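Local atomic coordinates of Alp7A (Bacillus subtilis, PDB entry 5EC0), a protein that binds ADP as a bacterial actin-like protein and probably forms nucleotide-dependent filaments that segregate plasmids. Residues Q126-I131 with S181-W186; D219-P224 with K228-R233. All blocks are in the same frame, centred on the assembly; numbering follows the deposited sequence.

In the fold
Contact 1 joins the end of strand 119-129, a member of the large mixed sheet, to the connection between strand 166-179 and helix 185-189. Contact 2 follows later in the chain, after contact 1 has closed, where strand 218-223 of the five-stranded sheet meets the loop leading to strand 236-239. Their centres lie about 12 Å apart and the two meet directly: S181 rests against D219, and R185 packs on L223, K228 and P229. Residues 181-186 thus reach from the first sheet to the second, as expected of a link between the two halves of an actin-like fold. The side chain of S181 lies about 9 Å from the bound ADP, whereas contact 2 is away from the nucleotide-binding residues.

Contact 1: Q126-I131 with S181-W186; sequences QTMLPI and SEVARW
M128 and V183 meet at the exit of strand 119-129, inside the actin-like fold, where residues 181-186 lead from strand 166-179 into helix 185-189. Apolar packing is light. With CG between the backbone N and the carbonyl carbon (chi1 39°), the extended M128 chain carries SD to 3.7 Å from V183 CG1, the two side chains crossing at about a right angle. At the first turn of helix 131-134, I131 places CD1 4.0 Å from S181 CB; V221 of strand 218-223 also covers I131, and L372 of helix 364-386 covers V183.

The polar link runs through one water. It accepts from I131 N at 2.9 Å and donates to S181 OG at 3.0 Å. The S181 side chain, which also bonds D212 OD2, lies about 6 Å from the bound magnesium ion. The serine thus links the start of helix 131-134, through a water, to a region near the metal.

Within 181-186, a type I turn from E182 to R185 is backed by a salt bridge. R185 NE reaches E182 OE2 at 2.6 Å, meeting it from above the carboxylate plane, 41° out of it.

Contact 2: D219-P224 with K228-R233; sequences DLVLLP and KPPKSR
P224 packs against the loop 228-233 as the chain leaves strand 218-223, passes three residues and folds back on the strand's end. The strand belongs to the five-stranded sheet of the actin-like fold, and the loop leads to its neighbour in that sheet, strand 236-239, away from the nucleotide site. The touching parts run 105° apart, so the loop crosses the strand end instead of adding a strand beside it.

Apolar contacts come from prolines and branched side chains. V221 has CG1 anti to the backbone N (chi1 -163°), and this methyl meets P230 CG at 3.6 Å. From a second direction L223 CD2 approaches the same ring carbon at 4.0 Å, with L223 and P230 side by side and pointing the same way. F236 of strand 236-239 also touches P230. The P224 ring lies over the loop backbone, its CD 3.3 Å from P229 O, and its CG carries the aliphatic part of K231, whose CG comes within 3.8 Å. A bend at chi2 brings K231 CE to the same proline carbon, at 3.9 Å.

Polar links are made by backbone atoms. K228 N donates to P224 O at 3.1 Å, nearly straight at 171°, closing the short connection. Alongside, a water donates to L222 O and accepts from K231 N, bridging strand and loop.

A glycine in place of P224 would probably leave K231 CG and CE without their apolar support and open a gap over P229 O.

P224, P229 and P230 lack an N-H, and the polar links between the two segments are one direct bond and one water; the rings probably help fix the course of the loop.

Contact 1: Q126-I131 with S181-W186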
loop_
_atom_site.group_PDB
_atom_site.type_symbol
_atom_site.label_atom_id
_atom_site.label_comp_id
_atom_site.label_asym_id
_atom_site.label_seq_id
_atom_site.Cartn_x
_atom_site.Cartn_y
_atom_site.Cartn_z
ATOM N N GLN A 126 -11.386 4.649 5.851
ATOM C CA GLN A 126 -11.265 3.235 5.614
ATOM C C GLN A 126 -9.794 2.864 5.460
ATOM O O GLN A 126 -9.016 3.549 4.768
ATOM C CB GLN A 126 -12.080 2.849 4.374
ATOM C CG GLN A 126 -12.585 1.454 4.364
ATOM C CD GLN A 126 -13.449 1.142 3.152
ATOM O OE1 GLN A 126 -14.252 0.212 3.192
ATOM N NE2 GLN A 126 -13.273 1.902 2.063
ATOM N N THR A 127 -9.408 1.798 6.140
ATOM C CA THR A 127 -8.088 1.218 5.953
ATOM C C THR A 127 -8.243 -0.311 5.957
ATOM O O THR A 127 -9.336 -0.835 5.664
ATOM C CB THR A 127 -7.071 1.729 7.024
ATOM O OG1 THR A 127 -5.763 1.245 6.710
ATOM C CG2 THR A 127 -7.457 1.315 8.463
ATOM N N MET A 128 -7.168 -1.034 6.246
ATOM C CA MET A 128 -7.217 -2.493 6.192
ATOM C C MET A 128 -6.064 -3.074 7.002
ATOM O O MET A 128 -5.175 -2.338 7.422
ATOM C CB MET A 128 -7.178 -2.987 4.731
ATOM C CG MET A 128 -6.240 -2.186 3.851
ATOM S SD MET A 128 -6.305 -2.523 2.075
ATOM C CE MET A 128 -5.293 -1.179 1.482
ATOM N N LEU A 129 -6.091 -4.385 7.233
ATOM C CA LEU A 129 -5.014 -5.073 7.957
ATOM C C LEU A 129 -4.399 -6.202 7.126
ATOM O O LEU A 129 -5.111 -6.902 6.406
ATOM C CB LEU A 129 -5.526 -5.650 9.276
ATOM C CG LEU A 129 -5.768 -4.666 10.419
ATOM C CD1 LEU A 129 -6.204 -5.437 11.645
ATOM C CD2 LEU A 129 -4.503 -3.865 10.688
ATOM N N PRO A 130 -3.084 -6.397 7.247
ATOM C CA PRO A 130 -2.395 -7.494 6.543
ATOM C C PRO A 130 -2.783 -8.874 7.086
ATOM O O PRO A 130 -3.060 -9.029 8.277
ATOM C CB PRO A 130 -0.905 -7.205 6.791
ATOM C CG PRO A 130 -0.866 -6.419 8.094
ATOM C CD PRO A 130 -2.176 -5.618 8.118
ATOM N N ILE A 131 -2.791 -9.868 6.205
ATOM C CA ILE A 131 -3.196 -11.215 6.578
ATOM C C ILE A 131 -2.275 -11.812 7.635
ATOM O O ILE A 131 -2.731 -12.549 8.520
ATOM C CB ILE A 131 -3.283 -12.125 5.323
ATOM C CG1 ILE A 131 -4.436 -11.648 4.442
ATOM C CG2 ILE A 131 -3.496 -13.605 5.693
ATOM C CD1 ILE A 131 -4.475 -12.291 3.085
ATOM N N SER A 181 -5.327 -7.592 0.543
ATOM C CA SER A 181 -5.242 -8.640 -0.484
ATOM C C SER A 181 -6.621 -9.158 -0.890
ATOM O O SER A 181 -6.943 -9.216 -2.079
ATOM C CB SER A 181 -4.350 -9.798 -0.011
ATOM O OG SER A 181 -3.177 -9.300 0.606
ATOM N N GLU A 182 -7.431 -9.547 0.090
ATOM C CA GLU A 182 -8.797 -9.960 -0.203
ATOM C C GLU A 182 -9.597 -8.785 -0.736
ATOM O O GLU A 182 -10.306 -8.943 -1.731
ATOM C CB GLU A 182 -9.480 -10.559 1.037
ATOM C CG GLU A 182 -10.915 -11.061 0.813
ATOM C CD GLU A 182 -11.965 -9.966 0.969
ATOM O OE1 GLU A 182 -11.674 -8.939 1.614
ATOM O OE2 GLU A 182 -13.086 -10.126 0.443
ATOM N N VAL A 183 -9.488 -7.613 -0.098
ATOM C CA VAL A 183 -10.332 -6.466 -0.477
ATOM C C VAL A 183 -10.057 -5.987 -1.915
ATOM O O VAL A 183 -10.904 -5.357 -2.551
ATOM C CB VAL A 183 -10.158 -5.251 0.510
ATOM C CG1 VAL A 183 -8.825 -4.543 0.300
ATOM C CG2 VAL A 183 -11.301 -4.254 0.348
ATOM N N ALA A 184 -8.876 -6.305 -2.428
ATOM C CA ALA A 184 -8.504 -5.900 -3.769
ATOM C C ALA A 184 -9.431 -6.488 -4.827
ATOM O O ALA A 184 -9.470 -5.998 -5.953
ATOM C CB ALA A 184 -7.060 -6.297 -4.063
ATOM N N ARG A 185 -10.171 -7.532 -4.474
ATOM C CA ARG A 185 -11.023 -8.169 -5.464
ATOM C C ARG A 185 -12.087 -7.175 -5.906
ATOM O O ARG A 185 -12.593 -7.285 -7.006
ATOM C CB ARG A 185 -11.646 -9.479 -4.934
ATOM C CG ARG A 185 -12.741 -9.287 -3.879
ATOM C CD ARG A 185 -13.048 -10.551 -3.078
ATOM N NE ARG A 185 -13.992 -10.234 -2.006
ATOM C CZ ARG A 185 -15.323 -10.310 -2.088
ATOM N NH1 ARG A 185 -15.924 -10.732 -3.196
ATOM N NH2 ARG A 185 -16.060 -9.967 -1.039
ATOM N N TRP A 186 -12.391 -6.174 -5.080
ATOM C CA TRP A 186 -13.417 -5.215 -5.474
ATOM C C TRP A 186 -12.929 -4.299 -6.595
ATOM O O TRP A 186 -13.741 -3.807 -7.384
ATOM C CB TRP A 186 -13.905 -4.409 -4.266
ATOM C CG TRP A 186 -14.771 -5.274 -3.415
ATOM C CD1 TRP A 186 -14.438 -5.850 -2.216
ATOM C CD2 TRP A 186 -16.101 -5.745 -3.728
ATOM N NE1 TRP A 186 -15.478 -6.619 -1.758
ATOM C CE2 TRP A 186 -16.509 -6.566 -2.661
ATOM C CE3 TRP A 186 -16.977 -5.524 -4.805
ATOM C CZ2 TRP A 186 -17.778 -7.179 -2.627
ATOM C CZ3 TRP A 186 -18.238 -6.127 -4.774
ATOM C CH2 TRP A 186 -18.626 -6.948 -3.688
HETATM O O HOH W 1 -2.370 -9.145 3.462
#

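Contact 2: D219-P224 with K228-R233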
loop_
_atom_site.group_PDB
_atom_site.type_symbol
_atom_site.label_atom_id
_atom_site.label_comp_id
_atom_site.label_asym_id
_atom_site.label_seq_id
_atom_site.Cartn_x
_atom_site.Cartn_y
_atom_site.Cartn_z
ATOM N N ASP A 219 1.119 -12.403 0.227
ATOM C CA ASP A 219 -0.160 -12.838 0.789
ATOM C C ASP A 219 -1.092 -13.381 -0.288
ATOM O O ASP A 219 -1.279 -12.762 -1.340
ATOM C CB ASP A 219 -0.834 -11.684 1.532
ATOM C CG ASP A 219 0.128 -10.935 2.446
ATOM O OD1 ASP A 219 0.326 -11.375 3.593
ATOM O OD2 ASP A 219 0.694 -9.911 2.007
ATOM N N LEU A 220 -1.675 -14.542 -0.024
ATOM C CA LEU A 220 -2.517 -15.193 -1.016
ATOM C C LEU A 220 -3.917 -15.446 -0.483
ATOM O O LEU A 220 -4.094 -15.864 0.670
ATOM C CB LEU A 220 -1.879 -16.507 -1.473
ATOM C CG LEU A 220 -0.476 -16.388 -2.085
ATOM C CD1 LEU A 220 0.593 -16.662 -1.050
ATOM C CD2 LEU A 220 -0.326 -17.342 -3.252
ATOM N N VAL A 221 -4.910 -15.177 -1.327
ATOM C CA VAL A 221 -6.307 -15.423 -0.985
ATOM C C VAL A 221 -6.973 -16.325 -2.027
ATOM O O VAL A 221 -6.838 -16.092 -3.226
ATOM C CB VAL A 221 -7.098 -14.118 -0.890
ATOM C CG1 VAL A 221 -8.399 -14.357 -0.139
ATOM C CG2 VAL A 221 -6.270 -13.058 -0.197
ATOM N N LEU A 222 -7.687 -17.352 -1.582
ATOM C CA LEU A 222 -8.385 -18.229 -2.528
ATOM C C LEU A 222 -9.835 -17.759 -2.696
ATOM O O LEU A 222 -10.636 -17.841 -1.762
ATOM C CB LEU A 222 -8.315 -19.690 -2.072
ATOM C CG LEU A 222 -8.908 -20.769 -2.994
ATOM C CD1 LEU A 222 -8.240 -20.704 -4.354
ATOM C CD2 LEU A 222 -8.743 -22.168 -2.385
ATOM N N LEU A 223 -10.154 -17.228 -3.876
ATOM C CA LEU A 223 -11.503 -16.741 -4.167
ATOM C C LEU A 223 -12.273 -17.726 -5.036
ATOM O O LEU A 223 -11.873 -18.005 -6.168
ATOM C CB LEU A 223 -11.463 -15.377 -4.865
ATOM C CG LEU A 223 -10.602 -14.284 -4.214
ATOM C CD1 LEU A 223 -10.649 -13.008 -5.026
ATOM C CD2 LEU A 223 -11.025 -14.006 -2.793
ATOM N N PRO A 224 -13.393 -18.241 -4.513
ATOM C CA PRO A 224 -14.263 -19.131 -5.284
ATOM C C PRO A 224 -14.796 -18.428 -6.529
ATOM O O PRO A 224 -14.934 -17.201 -6.520
ATOM C CB PRO A 224 -15.401 -19.460 -4.303
ATOM C CG PRO A 224 -14.843 -19.164 -2.948
ATOM C CD PRO A 224 -13.903 -18.006 -3.154
ATOM N N LYS A 228 -15.797 -14.381 -5.470
ATOM C CA LYS A 228 -16.685 -14.374 -4.314
ATOM C C LYS A 228 -15.852 -14.374 -3.041
ATOM O O LYS A 228 -14.647 -14.607 -3.105
ATOM C CB LYS A 228 -17.632 -15.590 -4.375
ATOM C CG LYS A 228 -18.654 -15.490 -5.503
ATOM C CD LYS A 228 -19.442 -16.767 -5.705
ATOM C CE LYS A 228 -20.441 -16.613 -6.850
ATOM N NZ LYS A 228 -21.256 -15.372 -6.685
ATOM N N PRO A 229 -16.476 -14.096 -1.878
ATOM C CA PRO A 229 -15.658 -14.054 -0.663
ATOM C C PRO A 229 -15.012 -15.408 -0.358
ATOM O O PRO A 229 -15.560 -16.447 -0.722
ATOM C CB PRO A 229 -16.665 -13.671 0.435
ATOM C CG PRO A 229 -17.819 -13.074 -0.271
ATOM C CD PRO A 229 -17.887 -13.756 -1.605
ATOM N N PRO A 230 -13.846 -15.391 0.297
ATOM C CA PRO A 230 -13.174 -16.626 0.719
ATOM C C PRO A 230 -14.110 -17.468 1.567
ATOM O O PRO A 230 -14.916 -16.898 2.297
ATOM C CB PRO A 230 -11.981 -16.122 1.540
ATOM C CG PRO A 230 -11.752 -14.720 1.042
ATOM C CD PRO A 230 -13.098 -14.183 0.691
ATOM N N LYS A 231 -14.013 -18.790 1.470
ATOM C CA LYS A 231 -14.931 -19.678 2.191
ATOM C C LYS A 231 -14.611 -19.753 3.682
ATOM O O LYS A 231 -15.515 -19.778 4.518
ATOM C CB LYS A 231 -14.908 -21.083 1.585
ATOM C CG LYS A 231 -15.455 -21.177 0.163
ATOM C CD LYS A 231 -16.979 -21.282 0.155
ATOM C CE LYS A 231 -17.550 -21.432 -1.268
ATOM N NZ LYS A 231 -17.401 -22.807 -1.862
ATOM N N SER A 232 -13.326 -19.806 4.013
ATOM C CA SER A 232 -12.907 -19.866 5.412
ATOM C C SER A 232 -11.519 -19.269 5.648
ATOM O O SER A 232 -10.849 -18.790 4.733
ATOM C CB SER A 232 -12.906 -21.307 5.909
ATOM O OG SER A 232 -11.817 -22.024 5.352
ATOM N N ARG A 233 -11.094 -19.343 6.895
ATOM C CA ARG A 233 -9.799 -18.859 7.330
ATOM C C ARG A 233 -8.625 -19.507 6.587
ATOM O O ARG A 233 -7.564 -18.893 6.417
ATOM C CB ARG A 233 -9.673 -19.096 8.830
ATOM C CG ARG A 233 -8.288 -18.976 9.351
ATOM C CD ARG A 233 -8.231 -19.448 10.768
ATOM N NE ARG A 233 -7.203 -18.738 11.509
ATOM C CZ ARG A 233 -7.421 -17.609 12.166
ATOM N NH1 ARG A 233 -8.636 -17.068 12.175
ATOM N NH2 ARG A 233 -6.425 -17.032 12.817
HETATM O O HOH W 2 -12.146 -19.912 -0.423
#